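3-deoxy-d-manno-octulosonic-acid transferase (Acinetobacter baumannii, PDB 4BFC) probably transfers 3-deoxy-D-manno-octulosonic acid (Kdo) from CMP-Kdo to a lipid A precursor, with this C-terminal domain binding the CMP-Kdo donor. Local coordinates at residues A[45-50]-A[74-79]; A[56-61]-A[183-188]; A[124-129]-A[148-153]; A[130-135]-A[155-160]. All blocks are in the same frame, centred on the assembly; numbering follows the deposited sequence.

Contact 1: residues A[45-50]-A[74-79]; sequences VTIAST and CIVVPR. With SO4 (sulfate ion), chain B.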
loop_
_atom_site.group_PDB
_atom_site.type_symbol
_atom_site.label_atom_id
_atom_site.label_comp_id
_atom_site.label_asym_id
_atom_site.label_seq_id
_atom_site.Cartn_x
_atom_site.Cartn_y
_atom_site.Cartn_z
ATOM N N VAL A 45 -17.659 -20.110 -2.427
ATOM C CA VAL A 45 -17.891 -18.663 -2.191
ATOM C C VAL A 45 -16.526 -18.050 -1.862
ATOM O O VAL A 45 -15.804 -18.625 -1.014
ATOM C CB VAL A 45 -18.970 -18.421 -1.097
ATOM C CG1 VAL A 45 -20.233 -19.236 -1.451
ATOM C CG2 VAL A 45 -18.561 -18.777 0.334
ATOM N N THR A 46 -16.244 -16.886 -2.448
ATOM C CA THR A 46 -14.870 -16.358 -2.265
ATOM C C THR A 46 -14.872 -14.936 -1.686
ATOM O O THR A 46 -15.643 -14.046 -2.205
ATOM C CB THR A 46 -14.201 -16.433 -3.636
ATOM O OG1 THR A 46 -13.996 -17.805 -3.955
ATOM C CG2 THR A 46 -12.803 -15.720 -3.702
ATOM N N ILE A 47 -14.064 -14.644 -0.674
ATOM C CA ILE A 47 -13.873 -13.291 -0.241
ATOM C C ILE A 47 -12.445 -12.894 -0.689
ATOM O O ILE A 47 -11.464 -13.538 -0.316
ATOM C CB ILE A 47 -14.070 -12.987 1.251
ATOM C CG1 ILE A 47 -13.098 -13.811 2.125
ATOM C CG2 ILE A 47 -15.513 -13.317 1.667
ATOM C CD1 ILE A 47 -13.295 -13.684 3.635
ATOM N N ALA A 48 -12.407 -11.886 -1.523
ATOM C CA ALA A 48 -11.179 -11.574 -2.301
ATOM C C ALA A 48 -10.673 -10.212 -1.971
ATOM O O ALA A 48 -11.444 -9.260 -1.816
ATOM C CB ALA A 48 -11.480 -11.676 -3.793
ATOM N N SER A 49 -9.338 -10.107 -1.883
ATOM C CA SER A 49 -8.709 -8.807 -1.546
ATOM C C SER A 49 -9.235 -8.179 -0.250
ATOM O O SER A 49 -9.530 -6.978 -0.184
ATOM C CB SER A 49 -8.810 -7.843 -2.714
ATOM O OG SER A 49 -8.134 -8.391 -3.824
ATOM N N THR A 50 -9.339 -8.994 0.780
ATOM C CA THR A 50 -9.936 -8.590 2.038
ATOM C C THR A 50 -8.936 -7.847 2.908
ATOM O O THR A 50 -7.706 -8.033 2.830
ATOM C CB THR A 50 -10.489 -9.793 2.838
ATOM O OG1 THR A 50 -9.490 -10.807 2.932
ATOM C CG2 THR A 50 -11.744 -10.368 2.114
ATOM N N CYS A 74 -15.608 -21.736 1.700
ATOM C CA CYS A 74 -15.211 -20.299 1.445
ATOM C C CYS A 74 -13.727 -20.215 1.167
ATOM O O CYS A 74 -12.931 -20.556 2.006
ATOM C CB CYS A 74 -15.570 -19.475 2.622
ATOM S SG CYS A 74 -15.160 -17.754 2.428
ATOM N N ILE A 75 -13.397 -19.669 0.007
ATOM C CA ILE A 75 -11.994 -19.313 -0.314
ATOM C C ILE A 75 -11.723 -17.901 0.238
ATOM O O ILE A 75 -12.525 -16.972 -0.054
ATOM C CB ILE A 75 -11.732 -19.400 -1.833
ATOM C CG1 ILE A 75 -11.950 -20.846 -2.345
ATOM C CG2 ILE A 75 -10.281 -18.852 -2.126
ATOM C CD1 ILE A 75 -11.676 -21.054 -3.832
ATOM N N VAL A 76 -10.618 -17.695 0.970
ATOM C CA VAL A 76 -10.277 -16.356 1.552
ATOM C C VAL A 76 -8.932 -15.895 0.962
ATOM O O VAL A 76 -7.967 -16.642 1.036
ATOM C CB VAL A 76 -10.189 -16.437 3.102
ATOM C CG1 VAL A 76 -9.853 -15.068 3.635
ATOM C CG2 VAL A 76 -11.568 -16.870 3.649
ATOM N N VAL A 77 -8.925 -14.710 0.338
ATOM C CA VAL A 77 -7.716 -14.204 -0.336
ATOM C C VAL A 77 -7.395 -12.830 0.278
ATOM O O VAL A 77 -7.860 -11.786 -0.214
ATOM C CB VAL A 77 -7.893 -14.115 -1.869
ATOM C CG1 VAL A 77 -6.513 -13.908 -2.531
ATOM C CG2 VAL A 77 -8.709 -15.290 -2.439
ATOM N N PRO A 78 -6.671 -12.771 1.376
ATOM C CA PRO A 78 -6.423 -11.451 2.015
ATOM C C PRO A 78 -5.559 -10.554 1.081
ATOM O O PRO A 78 -4.727 -11.064 0.229
ATOM C CB PRO A 78 -5.587 -11.814 3.270
ATOM C CG PRO A 78 -6.099 -13.219 3.529
ATOM C CD PRO A 78 -6.062 -13.857 2.185
ATOM N N ARG A 79 -5.828 -9.247 1.082
ATOM C CA ARG A 79 -5.125 -8.323 0.174
ATOM C C ARG A 79 -3.631 -8.262 0.451
ATOM O O ARG A 79 -2.810 -8.180 -0.465
ATOM C CB ARG A 79 -5.759 -6.928 0.391
ATOM C CG ARG A 79 -5.075 -5.822 -0.438
ATOM C CD ARG A 79 -5.201 -6.099 -1.928
ATOM N NE ARG A 79 -4.657 -4.986 -2.729
ATOM C CZ ARG A 79 -4.482 -4.997 -4.017
ATOM N NH1 ARG A 79 -4.786 -6.090 -4.722
ATOM N NH2 ARG A 79 -4.068 -3.842 -4.614
HETATM S S SO4 B . -4.073 -1.464 -0.500
HETATM O O1 SO4 B . -3.649 -0.281 -1.331
HETATM O O2 SO4 B . -5.555 -1.424 -0.383
HETATM O O3 SO4 B . -3.549 -1.479 0.899
HETATM O O4 SO4 B . -3.733 -2.619 -1.304
HETATM O O HOH W 1 -5.466 -8.925 -3.930
#
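Ile-47 and Val-76 lie side by side on neighbouring parallel strands, the two strands of a beta-alpha-beta unit (strand 43-50, helix 54-68, strand 72-78) in the Rossmann-like sheet of the domain. Ile-47 takes the less usual first torsion, chi1 60°, with CG1 set between its backbone N and carbonyl carbon; this swings CD1 to 3.6 Å from CG2 of Val-76. On the same face Cys-74 CB meets Val-45 CG2, and helix 54-68 covers them. On the reverse face Thr-46 runs alongside Ile-75, its OG1 3.5 Å from Ile-75 CB while it hydrogen-bonds Ser-129. Regular bonds stitch the backbones, such as Val-77 N to Ile-47 O (2.9 Å). After Ala-48 the register slips by one in a beta bulge. Arg-79 N then donates to Thr-50 O at 2.8 Å, in the carbonyl plane on a lone pair. Beyond it, the bent Arg-79 chain carries its guanidinium outward, where a water accepts from NH1 and links it to Ser-49 OG. At the edge of that group, NE donates almost straight (174°) to O4 of a sulfate, probably from the crystallisation liquor, at 2.9 Å; His-80 NE2 binds the same ion.

Contact 2: residues A[56-61]-A[183-188]; sequences QQILEA and QDAQQV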
loop_
_atom_site.group_PDB
_atom_site.type_symbol
_atom_site.label_atom_id
_atom_site.label_comp_id
_atom_site.label_asym_id
_atom_site.label_seq_id
_atom_site.Cartn_x
_atom_site.Cartn_y
_atom_site.Cartn_z
ATOM N N GLN A 56 -12.975 -11.620 9.634
ATOM C CA GLN A 56 -13.677 -11.915 10.883
ATOM C C GLN A 56 -15.207 -11.797 10.657
ATOM O O GLN A 56 -15.964 -12.763 10.992
ATOM C CB GLN A 56 -13.188 -10.981 11.976
ATOM C CG GLN A 56 -13.880 -11.200 13.311
ATOM C CD GLN A 56 -13.445 -12.508 13.913
ATOM O OE1 GLN A 56 -12.256 -12.774 14.013
ATOM N NE2 GLN A 56 -14.412 -13.349 14.306
ATOM N N GLN A 57 -15.655 -10.648 10.128
ATOM C CA GLN A 57 -17.104 -10.351 10.055
ATOM C C GLN A 57 -17.848 -11.262 9.116
ATOM O O GLN A 57 -18.946 -11.782 9.467
ATOM C CB GLN A 57 -17.417 -8.887 9.728
ATOM C CG GLN A 57 -16.900 -7.865 10.771
ATOM C CD GLN A 57 -17.230 -6.432 10.414
ATOM O OE1 GLN A 57 -17.222 -5.562 11.293
ATOM N NE2 GLN A 57 -17.458 -6.150 9.164
ATOM N N ILE A 58 -17.316 -11.481 7.918
ATOM C CA ILE A 58 -17.972 -12.361 6.940
ATOM C C ILE A 58 -17.888 -13.838 7.374
ATOM O O ILE A 58 -18.905 -14.554 7.293
ATOM C CB ILE A 58 -17.403 -12.167 5.501
ATOM C CG1 ILE A 58 -17.752 -10.749 5.013
ATOM C CG2 ILE A 58 -17.970 -13.204 4.575
ATOM C CD1 ILE A 58 -16.944 -10.310 3.831
ATOM N N LEU A 59 -16.709 -14.327 7.788
ATOM C CA LEU A 59 -16.613 -15.722 8.255
ATOM C C LEU A 59 -17.532 -15.990 9.462
ATOM O O LEU A 59 -18.127 -17.089 9.510
ATOM C CB LEU A 59 -15.218 -16.211 8.552
ATOM C CG LEU A 59 -14.361 -16.147 7.292
ATOM C CD1 LEU A 59 -12.911 -16.378 7.748
ATOM C CD2 LEU A 59 -14.797 -17.168 6.248
ATOM N N GLU A 60 -17.681 -15.018 10.356
ATOM C CA GLU A 60 -18.601 -15.179 11.547
ATOM C C GLU A 60 -20.039 -15.375 11.092
ATOM O O GLU A 60 -20.750 -16.275 11.630
ATOM C CB GLU A 60 -18.591 -13.929 12.416
ATOM C CG GLU A 60 -17.557 -13.826 13.497
ATOM C CD GLU A 60 -17.650 -12.489 14.239
ATOM O OE1 GLU A 60 -18.382 -11.556 13.791
ATOM O OE2 GLU A 60 -16.945 -12.360 15.250
ATOM N N ALA A 61 -20.463 -14.563 10.117
ATOM C CA ALA A 61 -21.819 -14.573 9.537
ATOM C C ALA A 61 -22.042 -15.893 8.784
ATOM O O ALA A 61 -23.161 -16.492 8.815
ATOM C CB ALA A 61 -22.098 -13.348 8.668
ATOM N N GLN A 183 -24.682 -3.890 2.525
ATOM C CA GLN A 183 -24.428 -2.904 3.592
ATOM C C GLN A 183 -23.558 -3.397 4.758
ATOM O O GLN A 183 -22.890 -2.578 5.426
ATOM C CB GLN A 183 -25.799 -2.285 4.120
ATOM C CG GLN A 183 -26.576 -1.541 3.021
ATOM C CD GLN A 183 -25.782 -0.408 2.404
ATOM O OE1 GLN A 183 -25.701 -0.283 1.184
ATOM N NE2 GLN A 183 -25.177 0.413 3.244
ATOM N N ASP A 184 -23.529 -4.706 5.019
ATOM C CA ASP A 184 -22.762 -5.313 6.103
ATOM C C ASP A 184 -22.499 -6.807 5.770
ATOM O O ASP A 184 -22.961 -7.277 4.721
ATOM C CB ASP A 184 -23.391 -5.161 7.494
ATOM C CG ASP A 184 -24.832 -5.704 7.538
ATOM O OD1 ASP A 184 -25.208 -6.603 6.748
ATOM O OD2 ASP A 184 -25.578 -5.198 8.381
ATOM N N ALA A 185 -21.717 -7.458 6.630
ATOM C CA ALA A 185 -21.244 -8.852 6.434
ATOM C C ALA A 185 -22.432 -9.818 6.390
ATOM O O ALA A 185 -22.491 -10.725 5.537
ATOM C CB ALA A 185 -20.282 -9.232 7.521
ATOM N N GLN A 186 -23.422 -9.540 7.239
ATOM C CA GLN A 186 -24.675 -10.359 7.169
ATOM C C GLN A 186 -25.343 -10.290 5.803
ATOM O O GLN A 186 -25.783 -11.337 5.265
ATOM C CB GLN A 186 -25.605 -10.036 8.359
ATOM C CG GLN A 186 -26.568 -11.160 8.780
ATOM C CD GLN A 186 -25.936 -12.509 9.159
ATOM O OE1 GLN A 186 -25.260 -12.653 10.204
ATOM N NE2 GLN A 186 -26.227 -13.538 8.358
ATOM N N GLN A 187 -25.436 -9.090 5.228
ATOM C CA GLN A 187 -25.999 -8.922 3.925
ATOM C C GLN A 187 -25.162 -9.567 2.821
ATOM O O GLN A 187 -25.725 -10.035 1.864
ATOM C CB GLN A 187 -26.390 -7.484 3.628
ATOM C CG GLN A 187 -27.183 -7.406 2.314
ATOM C CD GLN A 187 -27.732 -6.031 2.061
ATOM O OE1 GLN A 187 -27.222 -5.027 2.593
ATOM N NE2 GLN A 187 -28.776 -5.966 1.231
ATOM N N VAL A 188 -23.815 -9.576 2.940
ATOM C CA VAL A 188 -23.047 -10.342 1.954
ATOM C C VAL A 188 -23.451 -11.817 1.957
ATOM O O VAL A 188 -23.619 -12.417 0.899
ATOM C CB VAL A 188 -21.524 -10.330 2.291
ATOM C CG1 VAL A 188 -20.770 -11.291 1.388
ATOM C CG2 VAL A 188 -20.961 -8.915 2.186
HETATM O O HOH W 2 -25.357 -15.761 9.987
#
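Water joins Ala-61 to Gln-186 at the outer end of this helix-to-helix contact, donating to Ala-61 O at 2.6 Å and accepting from Gln-186 NE2 at 2.9 Å. The water thus ties a backbone carbonyl of one helix to a side-chain amide of the other. The CB of Gln-186 points away from its partner helix, but the chain bends at the CB-CG bond (chi2 57°), which returns the amide to Ala-61 and sets Gln-186 OE1 3.6 Å from Ala-61 CB. Nearer the interior a single methyl does most of the work. Ala-185 CB nestles against the backbone of the first helix, 3.5 Å from Gln-57 O, with Gln-57 CB beside it and Ile-58 CG1 reaching it at 3.9 Å. With nothing beyond CB, Ala-185 lets the chains come as near as 4.8 Å between its CA and that of Ile-58. The start of its helix is capped: Asp-184 is the N-cap, its OD1 taking the N-H of Gln-187 nearly along the C-O axis at 2.9 Å. Gln-187 answers by accepting from Gln-183 N through OE1, so the turn before the helix is held by two side chains. The contact therefore sets the first turn of helix 185-197 against the flank of helix 54-68, both lying over the same face of the parallel sheet, where Ile-58 and Val-188 come down on Phe-133 of strand 131-134, while Leu-59 packs both on Cys-74 of strand 72-78 and on Cys-91 of helix 84-93.

Contact 3: residues A[124-129]-A[148-153]; sequences LWYALS and LEPMVL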
loop_
_atom_site.group_PDB
_atom_site.type_symbol
_atom_site.label_atom_id
_atom_site.label_comp_id
_atom_site.label_asym_id
_atom_site.label_seq_id
_atom_site.Cartn_x
_atom_site.Cartn_y
_atom_site.Cartn_z
ATOM N N LEU A 124 -7.065 -17.446 -10.476
ATOM C CA LEU A 124 -7.400 -18.850 -10.296
ATOM C C LEU A 124 -8.641 -19.001 -9.375
ATOM O O LEU A 124 -9.540 -19.780 -9.712
ATOM C CB LEU A 124 -6.200 -19.620 -9.700
ATOM C CG LEU A 124 -6.247 -21.086 -9.240
ATOM C CD1 LEU A 124 -6.757 -21.889 -10.407
ATOM C CD2 LEU A 124 -4.848 -21.564 -8.752
ATOM N N TRP A 125 -8.614 -18.311 -8.225
ATOM C CA TRP A 125 -9.705 -18.429 -7.217
ATOM C C TRP A 125 -10.992 -17.900 -7.790
ATOM O O TRP A 125 -12.008 -18.553 -7.685
ATOM C CB TRP A 125 -9.350 -17.765 -5.910
ATOM C CG TRP A 125 -7.958 -18.202 -5.472
ATOM C CD1 TRP A 125 -6.880 -17.390 -5.230
ATOM C CD2 TRP A 125 -7.445 -19.572 -5.406
ATOM N NE1 TRP A 125 -5.747 -18.131 -4.976
ATOM C CE2 TRP A 125 -6.020 -19.453 -5.066
ATOM C CE3 TRP A 125 -7.993 -20.831 -5.604
ATOM C CZ2 TRP A 125 -5.221 -20.552 -4.919
ATOM C CZ3 TRP A 125 -7.148 -21.954 -5.500
ATOM C CH2 TRP A 125 -5.812 -21.807 -5.107
ATOM N N TYR A 126 -10.975 -16.702 -8.383
ATOM C CA TYR A 126 -12.243 -16.259 -9.070
ATOM C C TYR A 126 -12.756 -17.294 -10.106
ATOM O O TYR A 126 -13.934 -17.557 -10.201
ATOM C CB TYR A 126 -11.991 -14.962 -9.863
ATOM C CG TYR A 126 -11.824 -13.717 -9.056
ATOM C CD1 TYR A 126 -12.701 -13.463 -7.993
ATOM C CD2 TYR A 126 -10.824 -12.763 -9.357
ATOM C CE1 TYR A 126 -12.606 -12.316 -7.242
ATOM C CE2 TYR A 126 -10.733 -11.592 -8.600
ATOM C CZ TYR A 126 -11.618 -11.378 -7.563
ATOM O OH TYR A 126 -11.556 -10.244 -6.835
ATOM N N ALA A 127 -11.850 -17.920 -10.860
ATOM C CA ALA A 127 -12.277 -18.894 -11.874
ATOM C C ALA A 127 -12.908 -20.165 -11.230
ATOM O O ALA A 127 -13.610 -20.934 -11.894
ATOM C CB ALA A 127 -11.108 -19.286 -12.769
ATOM N N LEU A 128 -12.660 -20.363 -9.950
ATOM C CA LEU A 128 -13.238 -21.496 -9.202
ATOM C C LEU A 128 -14.524 -21.129 -8.441
ATOM O O LEU A 128 -15.174 -22.006 -7.811
ATOM C CB LEU A 128 -12.193 -22.144 -8.274
ATOM C CG LEU A 128 -11.028 -22.863 -8.996
ATOM C CD1 LEU A 128 -10.031 -23.350 -7.966
ATOM C CD2 LEU A 128 -11.566 -24.049 -9.797
ATOM N N SER A 129 -14.902 -19.843 -8.457
ATOM C CA SER A 129 -15.928 -19.377 -7.535
ATOM C C SER A 129 -17.343 -19.426 -8.192
ATOM O O SER A 129 -17.505 -19.134 -9.420
ATOM C CB SER A 129 -15.639 -17.902 -7.190
ATOM O OG SER A 129 -14.318 -17.728 -6.630
ATOM N N LEU A 148 -13.545 -5.641 -11.898
ATOM C CA LEU A 148 -13.601 -6.080 -13.305
ATOM C C LEU A 148 -13.146 -7.508 -13.495
ATOM O O LEU A 148 -13.653 -8.244 -14.365
ATOM C CB LEU A 148 -12.725 -5.103 -14.146
ATOM C CG LEU A 148 -13.288 -3.679 -14.293
ATOM C CD1 LEU A 148 -12.299 -2.789 -15.070
ATOM C CD2 LEU A 148 -14.628 -3.748 -14.977
ATOM N N GLU A 149 -12.192 -7.940 -12.645
ATOM C CA GLU A 149 -11.640 -9.275 -12.778
ATOM C C GLU A 149 -12.711 -10.386 -12.573
ATOM O O GLU A 149 -12.961 -11.178 -13.490
ATOM C CB GLU A 149 -10.421 -9.417 -11.857
ATOM C CG GLU A 149 -9.348 -8.357 -12.120
ATOM C CD GLU A 149 -8.136 -8.427 -11.198
ATOM O OE1 GLU A 149 -8.282 -8.549 -9.959
ATOM O OE2 GLU A 149 -7.001 -8.363 -11.726
ATOM N N PRO A 150 -13.451 -10.372 -11.425
ATOM C CA PRO A 150 -14.544 -11.371 -11.350
ATOM C C PRO A 150 -15.644 -11.226 -12.384
ATOM O O PRO A 150 -16.186 -12.233 -12.818
ATOM C CB PRO A 150 -15.070 -11.246 -9.883
ATOM C CG PRO A 150 -14.666 -9.872 -9.468
ATOM C CD PRO A 150 -13.354 -9.599 -10.178
ATOM N N MET A 151 -15.929 -10.006 -12.844
ATOM C CA MET A 151 -16.979 -9.732 -13.824
ATOM C C MET A 151 -16.643 -10.427 -15.141
ATOM O O MET A 151 -17.476 -11.025 -15.807
ATOM C CB MET A 151 -17.050 -8.216 -14.082
ATOM C CG MET A 151 -17.650 -7.339 -12.982
ATOM S SD MET A 151 -19.444 -7.507 -12.777
ATOM C CE MET A 151 -19.744 -6.532 -11.335
ATOM N N VAL A 152 -15.379 -10.308 -15.507
ATOM C CA VAL A 152 -14.893 -10.849 -16.782
ATOM C C VAL A 152 -14.949 -12.376 -16.724
ATOM O O VAL A 152 -15.213 -13.024 -17.720
ATOM C CB VAL A 152 -13.432 -10.321 -16.985
ATOM C CG1 VAL A 152 -12.586 -11.160 -17.942
ATOM C CG2 VAL A 152 -13.445 -8.851 -17.408
ATOM N N LEU A 153 -14.769 -12.941 -15.530
ATOM C CA LEU A 153 -14.837 -14.405 -15.358
ATOM C C LEU A 153 -16.215 -14.938 -15.023
ATOM O O LEU A 153 -16.388 -16.129 -14.656
ATOM C CB LEU A 153 -13.788 -14.897 -14.354
ATOM C CG LEU A 153 -12.304 -14.700 -14.655
ATOM C CD1 LEU A 153 -11.504 -14.847 -13.358
ATOM C CD2 LEU A 153 -11.786 -15.691 -15.704
HETATM O O HOH W 3 -10.202 -8.166 -8.109
#
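This is an aromatic-proline packing contact between two short helices, Tyr-126 of helix 122-128 lying against Pro-150 of helix 148-152, on one face of the parallel sheet in this Rossmann-like domain. The two side chains run side by side and point the same way, with the proline spread over one face of the phenol ring. Pro-150 CD makes a CH-pi contact, 3.9 Å from the ring centroid and 23° off the normal, displaced toward the hydroxyl end; CB is nearest CD1 and CE1, so the pyrrolidine extends across the ring from there to CZ. At the root of the tyrosine, Leu-153 brings its CD1 to 3.5 Å from Tyr-126 CB, and the same methyl brushes Ala-127. Glu-149 comes obliquely to the CE2 side of the ring: its CB meets Tyr-126 CE2 at 3.9 Å, and its carboxylate plane is turned 66° from the ring. A water bridges the phenol hydroxyl and the carboxylate, accepting from Tyr-126 OH at 2.8 Å and donating to Glu-149 OE1 at 2.7 Å. The second carboxylate oxygen, OE2, is taken by Trp-123 NE1, so both oxygens of the group are anchored. Where the first helix runs out, Ser-129 OG donates to Trp-125 O from above the carbonyl plane, while Leu-128 N reaches that oxygen from the opposite face. Tyr-126 and Pro-150 together rest on Cys-132 and Val-134 of strand 131-134, with helix 24-36 packed beside Leu-124 and Ala-127, and Leu-213 of helix 199-214 against Leu-148 and Val-152.

Contact 4: residues A[130-135]-A[155-160]; sequences QVCFVG and VPTVVG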
loop_
_atom_site.group_PDB
_atom_site.type_symbol
_atom_site.label_atom_id
_atom_site.label_comp_id
_atom_site.label_asym_id
_atom_site.label_seq_id
_atom_site.Cartn_x
_atom_site.Cartn_y
_atom_site.Cartn_z
ATOM N N GLN A 130 -18.343 -19.706 -7.351
ATOM C CA GLN A 130 -19.763 -19.553 -7.714
ATOM C C GLN A 130 -20.243 -18.123 -7.490
ATOM O O GLN A 130 -21.044 -17.600 -8.285
ATOM C CB GLN A 130 -20.688 -20.545 -6.997
ATOM C CG GLN A 130 -20.830 -21.871 -7.702
ATOM C CD GLN A 130 -19.533 -22.602 -7.780
ATOM O OE1 GLN A 130 -19.118 -23.270 -6.799
ATOM N NE2 GLN A 130 -18.869 -22.503 -8.915
ATOM N N VAL A 131 -19.770 -17.520 -6.387
ATOM C CA VAL A 131 -20.062 -16.124 -6.103
ATOM C C VAL A 131 -18.826 -15.568 -5.395
ATOM O O VAL A 131 -18.027 -16.328 -4.800
ATOM C CB VAL A 131 -21.298 -15.898 -5.143
ATOM C CG1 VAL A 131 -22.636 -16.321 -5.785
ATOM C CG2 VAL A 131 -21.114 -16.587 -3.787
ATOM N N CYS A 132 -18.740 -14.253 -5.389
ATOM C CA CYS A 132 -17.655 -13.629 -4.675
ATOM C C CYS A 132 -18.041 -12.309 -4.017
ATOM O O CYS A 132 -19.112 -11.746 -4.256
ATOM C CB CYS A 132 -16.429 -13.449 -5.616
ATOM S SG CYS A 132 -16.545 -12.013 -6.701
ATOM N N PHE A 133 -17.183 -11.887 -3.106
ATOM C CA PHE A 133 -17.189 -10.568 -2.513
ATOM C C PHE A 133 -15.781 -9.940 -2.677
ATOM O O PHE A 133 -14.797 -10.555 -2.340
ATOM C CB PHE A 133 -17.467 -10.720 -1.024
ATOM C CG PHE A 133 -17.197 -9.486 -0.182
ATOM C CD1 PHE A 133 -18.047 -8.364 -0.132
ATOM C CD2 PHE A 133 -15.949 -9.373 0.479
ATOM C CE1 PHE A 133 -17.716 -7.248 0.657
ATOM C CE2 PHE A 133 -15.600 -8.253 1.260
ATOM C CZ PHE A 133 -16.525 -7.170 1.382
ATOM N N VAL A 134 -15.755 -8.713 -3.181
ATOM C CA VAL A 134 -14.494 -7.955 -3.378
ATOM C C VAL A 134 -14.332 -6.976 -2.232
ATOM O O VAL A 134 -15.134 -6.042 -2.047
ATOM C CB VAL A 134 -14.427 -7.248 -4.756
ATOM C CG1 VAL A 134 -13.074 -6.457 -4.839
ATOM C CG2 VAL A 134 -14.508 -8.310 -5.874
ATOM N N GLY A 135 -13.264 -7.218 -1.478
ATOM C CA GLY A 135 -13.014 -6.541 -0.192
ATOM C C GLY A 135 -12.371 -5.150 -0.267
ATOM O O GLY A 135 -12.313 -4.449 -1.310
ATOM N N VAL A 155 -18.389 -14.279 -12.650
ATOM C CA VAL A 155 -18.702 -14.529 -11.260
ATOM C C VAL A 155 -19.635 -13.451 -10.730
ATOM O O VAL A 155 -19.275 -12.284 -10.761
ATOM C CB VAL A 155 -17.462 -14.518 -10.352
ATOM C CG1 VAL A 155 -17.870 -14.881 -8.931
ATOM C CG2 VAL A 155 -16.423 -15.485 -10.878
ATOM N N PRO A 156 -20.822 -13.833 -10.224
ATOM C CA PRO A 156 -21.638 -12.841 -9.502
ATOM C C PRO A 156 -20.873 -12.165 -8.351
ATOM O O PRO A 156 -20.214 -12.844 -7.559
ATOM C CB PRO A 156 -22.817 -13.640 -8.986
ATOM C CG PRO A 156 -22.834 -14.891 -9.792
ATOM C CD PRO A 156 -21.444 -15.171 -10.224
ATOM N N THR A 157 -20.898 -10.822 -8.306
ATOM C CA THR A 157 -19.963 -10.039 -7.444
ATOM C C THR A 157 -20.687 -9.126 -6.452
ATOM O O THR A 157 -21.618 -8.385 -6.820
ATOM C CB THR A 157 -18.979 -9.219 -8.306
ATOM O OG1 THR A 157 -18.249 -10.138 -9.135
ATOM C CG2 THR A 157 -17.937 -8.373 -7.426
ATOM N N VAL A 158 -20.307 -9.220 -5.194
ATOM C CA VAL A 158 -20.803 -8.333 -4.143
ATOM C C VAL A 158 -19.695 -7.413 -3.671
ATOM O O VAL A 158 -18.552 -7.861 -3.545
ATOM C CB VAL A 158 -21.334 -9.164 -2.944
ATOM C CG1 VAL A 158 -21.922 -8.291 -1.838
ATOM C CG2 VAL A 158 -22.296 -10.301 -3.389
ATOM N N VAL A 159 -19.998 -6.136 -3.460
ATOM C CA VAL A 159 -19.108 -5.216 -2.756
ATOM C C VAL A 159 -19.818 -4.554 -1.598
ATOM O O VAL A 159 -21.057 -4.489 -1.586
ATOM C CB VAL A 159 -18.443 -4.148 -3.705
ATOM C CG1 VAL A 159 -17.596 -4.845 -4.764
ATOM C CG2 VAL A 159 -19.494 -3.231 -4.323
ATOM N N GLY A 160 -19.061 -4.110 -0.590
ATOM C CA GLY A 160 -19.540 -3.262 0.464
ATOM C C GLY A 160 -19.764 -1.845 -0.051
ATOM O O GLY A 160 -19.479 -1.551 -1.202
#
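Cys-132 and Thr-157 mark the tight middle of this strand pair, Cys-132 SG lying 3.5 Å from Thr-157 OG1. A chi1 of 81° turns SG back over its own main chain, toward OG1, while Thr-157 OG1 donates back to Val-155 O. Three backbone bonds knit the same region: Cys-132 N to Pro-156 O, Val-158 N to Cys-132 O (2.9 Å) and Val-134 N to Val-158 O. The first and last run nearly straight down the carbonyl; the middle donor is tilted 30° from its plane, and Cys-132 O takes a further bond from Trp-192 NE1. These parallel strands are the two ends of a beta-alpha-beta unit whose helix is 148-152, and Pro-150 of that helix covers Cys-132, Val-134 and Thr-157. Phe-133 and Val-158 face the other way, toward helix 185-197. Toward Gly-160 the touching is by side chains, Val-159 CG1 resting 4.0 Å from Val-134 CB. There too Phe-133 CE1 comes to 3.6 Å from Gly-160 N. The more open side is at Gln-130, whose CB is directed away from the second strand, although its backbone O sits 3.1 Å from Pro-156 CD.

How the contacts relate
Contacts 1 and 4 form the buried core: both are parallel strand pairs in one sheet, their neighbouring strands 43-50 and 131-134 bonded to each other, as in Thr-46 O with Phe-133 N. Contacts 2 and 3 join helices on opposite faces of that sheet and are only partly buried; backbone bonds give way there to methyl and ring packing, each with a bridging water. Contact 2 rests on both strand pairs, Ile-58 meeting Ile-47 and Phe-133. Contact 3 does likewise from the other side, through Tyr-126 on Ala-48 and Pro-150 on Cys-132. Of the residues that touch within the two strand pairs, only Arg-79 of contact 1 is fully exposed.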